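Local coordinates for protein ancestral D-type dye decolorizing peroxidase (PDB 7ANV) that probably uses its bound haem to oxidise dyes and similar substrates with hydrogen peroxide, as dye-decolorizing peroxidases do, at residues I45-Q50 with P477-L482; P76-N81 with D155-E160; L92-D97 with K483-A488. All blocks are in the same frame, centred on the assembly; numbering follows the deposited sequence.

Read from the N terminus, the chain reaches 45-50 at the start of helix 48-59, passes along strand 78-84 and leaves helix 86-92 into the loop at 92-97. Interaction 2 closes first, where helix 151-164 returns to strand 78-84. This loop is nested inside the much longer one of interaction 1, closed when the C-terminal helix 479-486 meets 45-50. Interaction 3 uses the far end of that same helix against 92-97, and its loop crosses those of both other contacts. T46 probably bonds through its backbone to V80, linking interactions 1 and 2. Interactions 1 and 3 tie the C-terminal helix to 45-50 and 92-97, while interaction 2 packs helix 151-164 on edge strand 78-84.

Interaction 1: residues I45-Q50 with P477-L482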
ATOM      1  N   ILE A  45     -19.638   7.706   9.216  1.00 21.15           N
ATOM      2  CA  ILE A  45     -18.564   7.610   8.182  1.00 20.66           C
ATOM      3  C   ILE A  45     -17.756   8.911   8.260  1.00 20.11           C
ATOM      4  O   ILE A  45     -18.327   9.989   8.121  1.00 21.11           O
ATOM      5  CB  ILE A  45     -19.102   7.346   6.762  1.00 21.36           C
ATOM      6  CG1 ILE A  45     -19.842   6.014   6.661  1.00 20.96           C
ATOM      7  CG2 ILE A  45     -17.965   7.418   5.729  1.00 21.11           C
ATOM      8  CD1 ILE A  45     -18.977   4.810   6.915  1.00 22.13           C
ATOM      9  N   THR A  46     -16.452   8.782   8.447  1.00 18.84           N
ATOM     10  CA  THR A  46     -15.506   9.905   8.565  1.00 18.41           C
ATOM     11  C   THR A  46     -15.142  10.412   7.176  1.00 18.03           C
ATOM     12  O   THR A  46     -14.616   9.617   6.371  1.00 17.62           O
ATOM     13  CB  THR A  46     -14.240   9.466   9.288  1.00 17.95           C
ATOM     14  OG1 THR A  46     -14.618   8.761  10.482  1.00 17.67           O
ATOM     15  CG2 THR A  46     -13.361  10.631   9.640  1.00 18.89           C
ATOM     16  N   THR A  47     -15.444  11.665   6.924  1.00 18.44           N
ATOM     17  CA  THR A  47     -15.128  12.304   5.623  1.00 18.19           C
ATOM     18  C   THR A  47     -13.733  12.904   5.692  1.00 18.17           C
ATOM     19  O   THR A  47     -13.200  13.092   6.808  1.00 19.03           O
ATOM     20  CB  THR A  47     -16.116  13.408   5.280  1.00 18.83           C
ATOM     21  OG1 THR A  47     -16.014  14.439   6.273  1.00 19.17           O
ATOM     22  CG2 THR A  47     -17.511  12.866   5.200  1.00 19.10           C
ATOM     23  N   THR A  48     -13.207  13.300   4.541  1.00 17.90           N
ATOM     24  CA  THR A  48     -11.896  13.992   4.510  1.00 18.33           C
ATOM     25  C   THR A  48     -12.011  15.289   5.314  1.00 18.33           C
ATOM     26  O   THR A  48     -11.029  15.651   6.021  1.00 18.83           O
ATOM     27  CB  THR A  48     -11.403  14.186   3.070  1.00 18.74           C
ATOM     28  OG1 THR A  48     -11.091  12.921   2.498  1.00 19.41           O
ATOM     29  CG2 THR A  48     -10.175  15.060   3.033  1.00 19.67           C
ATOM     30  N   ALA A  49     -13.134  16.010   5.208  1.00 18.33           N
ATOM     31  CA  ALA A  49     -13.352  17.237   6.002  1.00 19.27           C
ATOM     32  C   ALA A  49     -13.126  16.915   7.488  1.00 19.11           C
ATOM     33  O   ALA A  49     -12.396  17.677   8.172  1.00 19.67           O
ATOM     34  CB  ALA A  49     -14.735  17.831   5.733  1.00 19.96           C
ATOM     35  N   GLN A  50     -13.745  15.843   8.004  1.00 18.98           N
ATOM     36  CA  GLN A  50     -13.644  15.487   9.429  1.00 19.69           C
ATOM     37  C   GLN A  50     -12.208  15.069   9.740  1.00 19.63           C
ATOM     38  O   GLN A  50     -11.685  15.450  10.777  1.00 19.66           O
ATOM     39  CB  GLN A  50     -14.604  14.366   9.805  1.00 19.60           C
ATOM     40  CG  GLN A  50     -14.566  14.071  11.297  1.00 20.28           C
ATOM     41  CD  GLN A  50     -14.950  15.265  12.133  1.00 21.12           C
ATOM     42  OE1 GLN A  50     -15.887  15.993  11.832  1.00 21.74           O
ATOM     43  NE2 GLN A  50     -14.220  15.488  13.207  1.00 21.40           N
ATOM     44  N   PRO A 477     -17.337   4.306  -1.856  1.00 17.40           N
ATOM     45  CA  PRO A 477     -18.164   5.319  -2.491  1.00 17.80           C
ATOM     46  C   PRO A 477     -18.113   6.665  -1.769  1.00 18.22           C
ATOM     47  O   PRO A 477     -17.698   6.755  -0.629  1.00 18.68           O
ATOM     48  CB  PRO A 477     -19.595   4.764  -2.409  1.00 17.93           C
ATOM     49  CG  PRO A 477     -19.410   3.324  -2.074  1.00 18.09           C
ATOM     50  CD  PRO A 477     -18.153   3.265  -1.229  1.00 17.56           C
ATOM     51  N   SER A 478     -18.612   7.687  -2.465  1.00 18.59           N
ATOM     52  CA  SER A 478     -18.861   9.022  -1.887  1.00 19.60           C
ATOM     53  C   SER A 478     -19.962   8.942  -0.814  1.00 19.55           C
ATOM     54  O   SER A 478     -20.790   7.991  -0.808  1.00 19.74           O
ATOM     55  CB  SER A 478     -19.191  10.006  -2.967  1.00 20.29           C
ATOM     56  OG  SER A 478     -20.514   9.799  -3.434  1.00 20.46           O
ATOM     57  N   ILE A 479     -20.072   9.982   0.010  1.00 19.60           N
ATOM     58  CA  ILE A 479     -21.165  10.080   0.997  1.00 21.05           C
ATOM     59  C   ILE A 479     -22.489  10.186   0.244  1.00 21.76           C
ATOM     60  O   ILE A 479     -23.422   9.457   0.590  1.00 22.14           O
ATOM     61  CB  ILE A 479     -20.954  11.262   1.953  1.00 21.53           C
ATOM     62  CG1 ILE A 479     -19.595  11.131   2.647  1.00 21.80           C
ATOM     63  CG2 ILE A 479     -22.105  11.321   2.945  1.00 22.88           C
ATOM     64  CD1 ILE A 479     -19.421   9.867   3.437  1.00 22.27           C
ATOM     65  N   SER A 480     -22.563  11.028  -0.774  1.00 21.84           N
ATOM     66  CA  SER A 480     -23.842  11.195  -1.515  1.00 23.35           C
ATOM     67  C   SER A 480     -24.213   9.869  -2.188  1.00 22.26           C
ATOM     68  O   SER A 480     -25.413   9.540  -2.219  1.00 23.19           O
ATOM     69  CB  SER A 480     -23.758  12.352  -2.458  1.00 24.21           C
ATOM     70  OG  SER A 480     -22.865  12.081  -3.452  1.00 25.33           O
ATOM     71  N   ALA A 481     -23.248   9.085  -2.663  1.00 22.09           N
ATOM     72  CA  ALA A 481     -23.544   7.764  -3.270  1.00 21.89           C
ATOM     73  C   ALA A 481     -24.096   6.804  -2.199  1.00 22.49           C
ATOM     74  O   ALA A 481     -25.107   6.096  -2.467  1.00 22.36           O
ATOM     75  CB  ALA A 481     -22.353   7.181  -3.952  1.00 21.92           C
ATOM     76  N   LEU A 482     -23.463   6.767  -1.026  1.00 22.04           N
ATOM     77  CA  LEU A 482     -23.938   5.952   0.111  1.00 23.87           C
ATOM     78  C   LEU A 482     -25.400   6.328   0.422  1.00 25.19           C
ATOM     79  O   LEU A 482     -26.216   5.408   0.559  1.00 26.31           O
ATOM     80  CB  LEU A 482     -23.037   6.164   1.322  1.00 23.70           C
ATOM     81  CG  LEU A 482     -21.640   5.561   1.214  1.00 22.92           C
ATOM     82  CD1 LEU A 482     -20.859   5.862   2.478  1.00 23.13           C
ATOM     83  CD2 LEU A 482     -21.664   4.049   0.949  1.00 23.25           C
TER
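The side chain of I479 overlaps two residues of the 45-50 segment together, I45 with its tip and T47 with its middle. CD1 of I479 comes to 3.7 Å from CG2 of I45, and the two isoleucines slide past each other in opposite directions. T47 instead crosses I479 at about a right angle, its CG2 methyl lying 3.7 Å from I479 CG1 and slightly farther from I479 CD1. A lighter touch comes one helical turn on, where CD1 of L482 is 4.3 Å from CG1 of I45.

The two branches of T47 do separate jobs. With chi1 at 63°, OG1 lies between the backbone N and the carbonyl carbon, while CG2 is anti to the carbonyl carbon and meets the isoleucine. T47 is the N-cap of helix 48-59, and its OG1 accepts from Q50 N at 3.2 Å, nearly straight at 161°; the same oxygen is also hydrogen-bonded to OD1 of N6. With an alanine here both branches disappear, so Q50 N would probably lose its capping acceptor and a gap would open beside I479 CG1. The facing segment starts in the same way: S478 is the N-cap of helix 479-486, its OG accepting from A481 N at 2.9 Å. The contact therefore joins the capped beginnings of two helices that lie more than four hundred residues apart in sequence.

Strand 78-84 contributes to the same apolar cluster, V80 and I82 packing on I45 and I82 also on L482. The touching atoms are all carbon, which implies that the direct contact rests on complementary shape and burial, while polar links between the two helix starts run through the N-terminal residues N6, bonded to T47, and N7, bonded to I479 and S480.

Interaction 2: residues P76-N81 with D155-E160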
ATOM      1  N   PRO A  76      -9.169  10.262  22.572  1.00 46.08           N
ATOM      2  CA  PRO A  76     -10.037   9.212  22.034  1.00 43.18           C
ATOM      3  C   PRO A  76     -10.588   9.680  20.682  1.00 41.69           C
ATOM      4  O   PRO A  76     -11.245  10.705  20.633  1.00 41.54           O
ATOM      5  CB  PRO A  76     -11.160   9.011  23.065  1.00 44.58           C
ATOM      6  CG  PRO A  76     -10.703   9.781  24.296  1.00 46.20           C
ATOM      7  CD  PRO A  76      -9.728  10.833  23.810  1.00 46.71           C
ATOM      8  N   LEU A  77     -10.288   8.938  19.616  1.00 35.88           N
ATOM      9  CA  LEU A  77     -10.633   9.359  18.247  1.00 34.17           C
ATOM     10  C   LEU A  77     -10.795   8.112  17.385  1.00 30.18           C
ATOM     11  O   LEU A  77      -9.821   7.324  17.364  1.00 29.61           O
ATOM     12  CB  LEU A  77      -9.487  10.215  17.725  1.00 37.41           C
ATOM     13  CG  LEU A  77      -9.686  10.730  16.314  1.00 41.03           C
ATOM     14  CD1 LEU A  77     -10.669  11.891  16.340  1.00 43.72           C
ATOM     15  CD2 LEU A  77      -8.342  11.124  15.716  1.00 43.97           C
ATOM     16  N   ALA A  78     -11.951   7.942  16.735  1.00 27.73           N
ATOM     17  CA  ALA A  78     -12.232   6.802  15.837  1.00 26.19           C
ATOM     18  C   ALA A  78     -12.491   7.336  14.431  1.00 26.34           C
ATOM     19  O   ALA A  78     -12.989   8.458  14.291  1.00 30.06           O
ATOM     20  CB  ALA A  78     -13.394   5.984  16.324  1.00 28.14           C
ATOM     21  N   GLY A  79     -12.111   6.585  13.411  1.00 21.54           N
ATOM     22  CA  GLY A  79     -12.510   6.923  12.045  1.00 21.28           C
ATOM     23  C   GLY A  79     -13.126   5.697  11.401  1.00 19.13           C
ATOM     24  O   GLY A  79     -12.684   4.600  11.726  1.00 20.30           O
ATOM     25  N   VAL A  80     -14.141   5.865  10.582  1.00 18.38           N
ATOM     26  CA  VAL A  80     -14.916   4.740   9.981  1.00 17.70           C
ATOM     27  C   VAL A  80     -15.054   4.990   8.496  1.00 17.15           C
ATOM     28  O   VAL A  80     -15.517   6.057   8.122  1.00 17.39           O
ATOM     29  CB  VAL A  80     -16.319   4.573  10.595  1.00 18.37           C
ATOM     30  CG1 VAL A  80     -17.034   3.355   9.993  1.00 18.06           C
ATOM     31  CG2 VAL A  80     -16.214   4.457  12.100  1.00 18.69           C
ATOM     32  N   ASN A  81     -14.686   4.004   7.671  1.00 17.00           N
ATOM     33  CA  ASN A  81     -14.970   4.040   6.220  1.00 16.55           C
ATOM     34  C   ASN A  81     -15.550   2.673   5.842  1.00 16.51           C
ATOM     35  O   ASN A  81     -15.432   1.691   6.607  1.00 16.58           O
ATOM     36  CB  ASN A  81     -13.714   4.318   5.376  1.00 16.24           C
ATOM     37  CG  ASN A  81     -13.301   5.764   5.188  1.00 17.17           C
ATOM     38  OD1 ASN A  81     -12.497   6.060   4.304  1.00 17.14           O
ATOM     39  ND2 ASN A  81     -13.833   6.684   5.963  1.00 17.03           N
ATOM     40  N   ASP A 155     -12.686  -0.931  19.442  1.00 22.81           N
ATOM     41  CA  ASP A 155     -13.601  -2.017  19.894  1.00 23.57           C
ATOM     42  C   ASP A 155     -14.977  -1.436  20.186  1.00 23.33           C
ATOM     43  O   ASP A 155     -15.979  -2.068  19.834  1.00 21.65           O
ATOM     44  CB  ASP A 155     -13.005  -2.743  21.099  1.00 25.56           C
ATOM     45  CG  ASP A 155     -11.781  -3.568  20.754  1.00 27.94           C
ATOM     46  OD1 ASP A 155     -11.477  -3.690  19.533  1.00 28.67           O
ATOM     47  OD2 ASP A 155     -11.140  -4.100  21.721  1.00 30.91           O
ATOM     48  N   LYS A 156     -15.016  -0.273  20.825  1.00 22.83           N
ATOM     49  CA  LYS A 156     -16.279   0.398  21.178  1.00 23.65           C
ATOM     50  C   LYS A 156     -16.999   0.753  19.889  1.00 21.70           C
ATOM     51  O   LYS A 156     -18.223   0.516  19.773  1.00 21.30           O
ATOM     52  CB  LYS A 156     -15.974   1.632  22.022  1.00 25.85           C
ATOM     53  CG  LYS A 156     -17.230   2.405  22.371  1.00 28.48           C
ATOM     54  CD  LYS A 156     -16.963   3.468  23.393  1.00 32.95           C
ATOM     55  CE  LYS A 156     -18.225   3.899  24.096  1.00 35.56           C
ATOM     56  NZ  LYS A 156     -17.893   4.845  25.191  1.00 39.22           N
ATOM     57  N   LYS A 157     -16.270   1.329  18.923  1.00 20.85           N
ATOM     58  CA  LYS A 157     -16.906   1.744  17.658  1.00 20.79           C
ATOM     59  C   LYS A 157     -17.400   0.499  16.888  1.00 20.11           C
ATOM     60  O   LYS A 157     -18.489   0.532  16.262  1.00 19.76           O
ATOM     61  CB  LYS A 157     -15.909   2.575  16.861  1.00 20.53           C
ATOM     62  CG  LYS A 157     -16.431   3.144  15.566  1.00 20.94           C
ATOM     63  CD  LYS A 157     -17.610   4.054  15.681  1.00 22.01           C
ATOM     64  CE  LYS A 157     -17.394   5.292  16.528  1.00 24.65           C
ATOM     65  NZ  LYS A 157     -18.584   6.179  16.458  1.00 26.41           N
ATOM     66  N   LEU A 158     -16.608  -0.560  16.858  1.00 20.31           N
ATOM     67  CA  LEU A 158     -17.029  -1.830  16.221  1.00 21.82           C
ATOM     68  C   LEU A 158     -18.312  -2.367  16.870  1.00 21.87           C
ATOM     69  O   LEU A 158     -19.142  -2.901  16.144  1.00 22.73           O
ATOM     70  CB  LEU A 158     -15.913  -2.852  16.351  1.00 23.80           C
ATOM     71  CG  LEU A 158     -14.822  -2.718  15.319  1.00 25.28           C
ATOM     72  CD1 LEU A 158     -13.608  -3.552  15.744  1.00 27.62           C
ATOM     73  CD2 LEU A 158     -15.353  -3.109  13.945  1.00 27.00           C
ATOM     74  N   GLN A 159     -18.481  -2.301  18.196  1.00 22.61           N
ATOM     75  CA  GLN A 159     -19.734  -2.796  18.829  1.00 23.02           C
ATOM     76  C   GLN A 159     -20.906  -1.956  18.304  1.00 22.43           C
ATOM     77  O   GLN A 159     -21.992  -2.492  18.125  1.00 22.33           O
ATOM     78  CB  GLN A 159     -19.648  -2.725  20.347  1.00 24.92           C
ATOM     79  CG  GLN A 159     -18.754  -3.798  20.941  1.00 25.99           C
ATOM     80  CD  GLN A 159     -19.285  -5.167  20.570  1.00 27.81           C
ATOM     81  OE1 GLN A 159     -20.479  -5.471  20.690  1.00 27.42           O
ATOM     82  NE2 GLN A 159     -18.398  -5.976  20.022  1.00 30.48           N
ATOM     83  N   GLU A 160     -20.713  -0.658  18.134  1.00 21.09           N
ATOM     84  CA  GLU A 160     -21.783   0.241  17.636  1.00 21.48           C
ATOM     85  C   GLU A 160     -22.140  -0.153  16.193  1.00 20.89           C
ATOM     86  O   GLU A 160     -23.352  -0.273  15.861  1.00 20.83           O
ATOM     87  CB  GLU A 160     -21.313   1.695  17.768  1.00 22.22           C
ATOM     88  CG  GLU A 160     -22.298   2.679  17.214  1.00 23.24           C
ATOM     89  CD  GLU A 160     -21.805   4.115  17.282  1.00 24.79           C
ATOM     90  OE1 GLU A 160     -20.598   4.316  17.490  1.00 25.51           O
ATOM     91  OE2 GLU A 160     -22.637   5.008  17.072  1.00 26.88           O
TER
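K157 packs most closely on V80, where CG2 of the valine lies 3.7 Å from K157 CG and 3.9 Å from K157 CD, the two side chains crossing obliquely. From there outward the fit is looser: A78 CB lies alongside the bent chain, nearest to K157 CE at 4.1 Å. The lysine leaves the helix with CG anti to the backbone N (chi1 -177°), and the bends at chi2 and chi3 lay its methylene chain over the strand, then turn the amino end off it toward E160.

This is a helix packed on a sheet, in the ferredoxin-like half of the dimeric alpha+beta barrel fold: helix 151-164 lies against the outermost strand, 78-84, of an antiparallel sheet with strand order 2-3-1-4. On the buried side V80 also meets I161 of the same helix and I144 of the adjoining strand 142-148, whose V146 touches K157.

Toward the more exposed side of the helix the chemistry changes. K157 NZ forms a salt bridge with OE1 of E160, one turn along, at 2.9 Å; the amine approaches on the syn side of the carboxylate, 25° out of its plane.

Interaction 3: residues L92-D97 with K483-A488; sequences LGINDD and KDTFAA
The closing turn of the C-terminal helix 479-486 brings F486 against L92 and I94, on either side of G93, the glycine of the Schellman motif that ends helix 86-92. In that motif G93 turns the chain with positive phi, and the two hydrophobic residues beside it both point at the C-terminal helix.

I94 makes the closer approach. Its CD1 methyl stands over one face of the F486 ring in a CH-pi contact, 3.9 Å from the centroid and 17° off the ring normal, displaced toward the CD2-CE2 side: CD1 is 3.7 Å from F486 CD2 and 3.8 Å from F486 CE2. The extended isoleucine, with chi2 at 165°, reaches out and crosses the phenylalanine side chain at about a right angle. The same methyl also lies 4.4 Å from CG2 of T485, a longer touch. L92 is a lesser partner, its CD1 approaching the ring obliquely at 4.3 Å from F486 CD2.

Beyond I94, the loop is shaped by an Asx turn, in which N95 OD1 accepts from D97 N at 2.8 Å. On the other side, the helix ends in a wider pi-type turn, and the carbonyl oxygens of T485 and F486 are bonded by R35.

The contact lies among several elements of the fold: helix 31-41 supplies L38 to F486 and F34 to L92, helix 86-92 sends L89 to the phenylalanine, W242 from a loop packs on I94 and T485, and F84 of strand 78-84 meets the F486 ring with the planes at about 35°.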
ATOM      1  N   LEU A  92     -26.345  -6.432  -3.895  1.00 26.92           N
ATOM      2  CA  LEU A  92     -27.245  -5.278  -3.635  1.00 26.91           C
ATOM      3  C   LEU A  92     -28.054  -4.897  -4.887  1.00 28.85           C
ATOM      4  O   LEU A  92     -28.922  -3.996  -4.759  1.00 29.53           O
ATOM      5  CB  LEU A  92     -26.409  -4.093  -3.156  1.00 26.14           C
ATOM      6  CG  LEU A  92     -25.778  -4.277  -1.782  1.00 26.52           C
ATOM      7  CD1 LEU A  92     -24.887  -3.086  -1.438  1.00 26.58           C
ATOM      8  CD2 LEU A  92     -26.862  -4.525  -0.745  1.00 27.21           C
ATOM      9  N   GLY A  93     -27.764  -5.501  -6.033  1.00 29.42           N
ATOM     10  CA  GLY A  93     -28.432  -5.212  -7.315  1.00 30.89           C
ATOM     11  C   GLY A  93     -27.980  -3.882  -7.891  1.00 31.32           C
ATOM     12  O   GLY A  93     -28.720  -3.287  -8.674  1.00 32.16           O
ATOM     13  N   ILE A  94     -26.781  -3.425  -7.542  1.00 30.33           N
ATOM     14  CA  ILE A  94     -26.220  -2.161  -8.096  1.00 30.85           C
ATOM     15  C   ILE A  94     -25.457  -2.523  -9.363  1.00 30.86           C
ATOM     16  O   ILE A  94     -24.495  -3.290  -9.285  1.00 31.47           O
ATOM     17  CB  ILE A  94     -25.384  -1.421  -7.044  1.00 30.05           C
ATOM     18  CG1 ILE A  94     -26.280  -0.973  -5.886  1.00 30.98           C
ATOM     19  CG2 ILE A  94     -24.658  -0.252  -7.679  1.00 30.20           C
ATOM     20  CD1 ILE A  94     -25.542  -0.566  -4.644  1.00 30.90           C
ATOM     21  N   ASN A  95     -25.920  -2.034 -10.507  1.00 33.31           N
ATOM     22  CA  ASN A  95     -25.334  -2.374 -11.821  1.00 35.57           C
ATOM     23  C   ASN A  95     -23.972  -1.679 -11.934  1.00 34.91           C
ATOM     24  O   ASN A  95     -23.931  -0.452 -12.048  1.00 35.72           O
ATOM     25  CB  ASN A  95     -26.288  -1.975 -12.942  1.00 39.14           C
ATOM     26  CG  ASN A  95     -25.747  -2.310 -14.306  1.00 40.64           C
ATOM     27  OD1 ASN A  95     -24.543  -2.435 -14.488  1.00 43.20           O
ATOM     28  ND2 ASN A  95     -26.630  -2.361 -15.282  1.00 43.72           N
ATOM     29  N   ASP A  96     -22.882  -2.432 -11.952  1.00 35.24           N
ATOM     30  CA  ASP A  96     -21.547  -1.789 -12.008  1.00 36.27           C
ATOM     31  C   ASP A  96     -20.910  -2.075 -13.373  1.00 39.98           C
ATOM     32  O   ASP A  96     -19.698  -2.223 -13.436  1.00 40.60           O
ATOM     33  CB  ASP A  96     -20.707  -2.205 -10.803  1.00 33.95           C
ATOM     34  CG  ASP A  96     -20.369  -3.675 -10.765  1.00 33.88           C
ATOM     35  OD1 ASP A  96     -21.101  -4.479 -11.416  1.00 34.63           O
ATOM     36  OD2 ASP A  96     -19.400  -4.011 -10.080  1.00 32.13           O
ATOM     37  N   ASP A  97     -21.711  -2.151 -14.428  1.00 45.86           N
ATOM     38  CA  ASP A  97     -21.223  -2.431 -15.809  1.00 50.90           C
ATOM     39  C   ASP A  97     -20.151  -1.420 -16.241  1.00 52.47           C
ATOM     40  O   ASP A  97     -19.253  -1.869 -16.983  1.00 55.59           O
ATOM     41  CB  ASP A  97     -22.385  -2.506 -16.798  1.00 54.43           C
ATOM     42  CG  ASP A  97     -23.166  -3.801 -16.658  1.00 57.85           C
ATOM     43  OD1 ASP A  97     -22.595  -4.777 -16.121  1.00 59.92           O
ATOM     44  OD2 ASP A  97     -24.348  -3.817 -17.057  1.00 62.10           O
ATOM     45  N   LYS A 483     -25.739   7.620   0.447  1.00 26.51           N
ATOM     46  CA  LYS A 483     -27.089   8.111   0.825  1.00 28.20           C
ATOM     47  C   LYS A 483     -28.102   7.807  -0.277  1.00 28.82           C
ATOM     48  O   LYS A 483     -29.226   7.362   0.060  1.00 28.73           O
ATOM     49  CB  LYS A 483     -27.071   9.620   1.051  1.00 29.64           C
ATOM     50  CG  LYS A 483     -26.470  10.056   2.368  1.00 31.87           C
ATOM     51  CD  LYS A 483     -26.321  11.558   2.500  1.00 32.93           C
ATOM     52  CE  LYS A 483     -25.857  11.973   3.877  1.00 33.75           C
ATOM     53  NZ  LYS A 483     -25.782  13.444   4.006  1.00 34.95           N
ATOM     54  N   ASP A 484     -27.755   8.111  -1.527  1.00 28.76           N
ATOM     55  CA  ASP A 484     -28.735   8.226  -2.638  1.00 30.94           C
ATOM     56  C   ASP A 484     -28.764   6.933  -3.439  1.00 29.67           C
ATOM     57  O   ASP A 484     -29.789   6.668  -4.036  1.00 32.51           O
ATOM     58  CB  ASP A 484     -28.476   9.474  -3.491  1.00 33.07           C
ATOM     59  CG  ASP A 484     -28.545  10.736  -2.649  1.00 36.01           C
ATOM     60  OD1 ASP A 484     -29.231  10.715  -1.609  1.00 39.64           O
ATOM     61  OD2 ASP A 484     -27.852  11.723  -3.001  1.00 42.13           O
ATOM     62  N   THR A 485     -27.742   6.084  -3.382  1.00 27.24           N
ATOM     63  CA  THR A 485     -27.734   4.840  -4.189  1.00 26.48           C
ATOM     64  C   THR A 485     -27.665   3.581  -3.311  1.00 26.43           C
ATOM     65  O   THR A 485     -28.385   2.605  -3.629  1.00 27.82           O
ATOM     66  CB  THR A 485     -26.584   4.866  -5.194  1.00 26.78           C
ATOM     67  OG1 THR A 485     -26.848   5.980  -6.068  1.00 28.22           O
ATOM     68  CG2 THR A 485     -26.452   3.553  -5.920  1.00 26.52           C
ATOM     69  N   PHE A 486     -26.755   3.519  -2.336  1.00 25.20           N
ATOM     70  CA  PHE A 486     -26.495   2.273  -1.578  1.00 25.24           C
ATOM     71  C   PHE A 486     -27.572   2.077  -0.503  1.00 26.25           C
ATOM     72  O   PHE A 486     -28.062   0.942  -0.367  1.00 27.68           O
ATOM     73  CB  PHE A 486     -25.088   2.266  -0.987  1.00 24.96           C
ATOM     74  CG  PHE A 486     -24.020   2.055  -2.005  1.00 25.10           C
ATOM     75  CD1 PHE A 486     -23.708   3.042  -2.938  1.00 24.96           C
ATOM     76  CD2 PHE A 486     -23.303   0.874  -2.027  1.00 24.74           C
ATOM     77  CE1 PHE A 486     -22.717   2.838  -3.880  1.00 24.55           C
ATOM     78  CE2 PHE A 486     -22.316   0.679  -2.979  1.00 24.96           C
ATOM     79  CZ  PHE A 486     -22.039   1.646  -3.913  1.00 23.98           C
ATOM     80  N   ALA A 487     -27.894   3.133   0.241  1.00 26.04           N
ATOM     81  CA  ALA A 487     -28.833   3.100   1.374  1.00 28.37           C
ATOM     82  C   ALA A 487     -30.268   3.108   0.846  1.00 31.31           C
ATOM     83  O   ALA A 487     -30.499   3.518  -0.293  1.00 30.67           O
ATOM     84  CB  ALA A 487     -28.587   4.274   2.293  1.00 28.15           C
ATOM     85  N   ALA A 488     -31.186   2.644   1.672  1.00 34.69           N
ATOM     86  CA  ALA A 488     -32.642   2.571   1.401  1.00 40.13           C
ATOM     87  C   ALA A 488     -33.393   3.171   2.594  1.00 44.71           C
ATOM     88  O   ALA A 488     -32.850   3.270   3.719  1.00 45.33           O
ATOM     89  CB  ALA A 488     -33.042   1.131   1.193  1.00 41.68           C
ATOM     90  OXT ALA A 488     -34.560   3.562   2.434  1.00 49.28           O
TER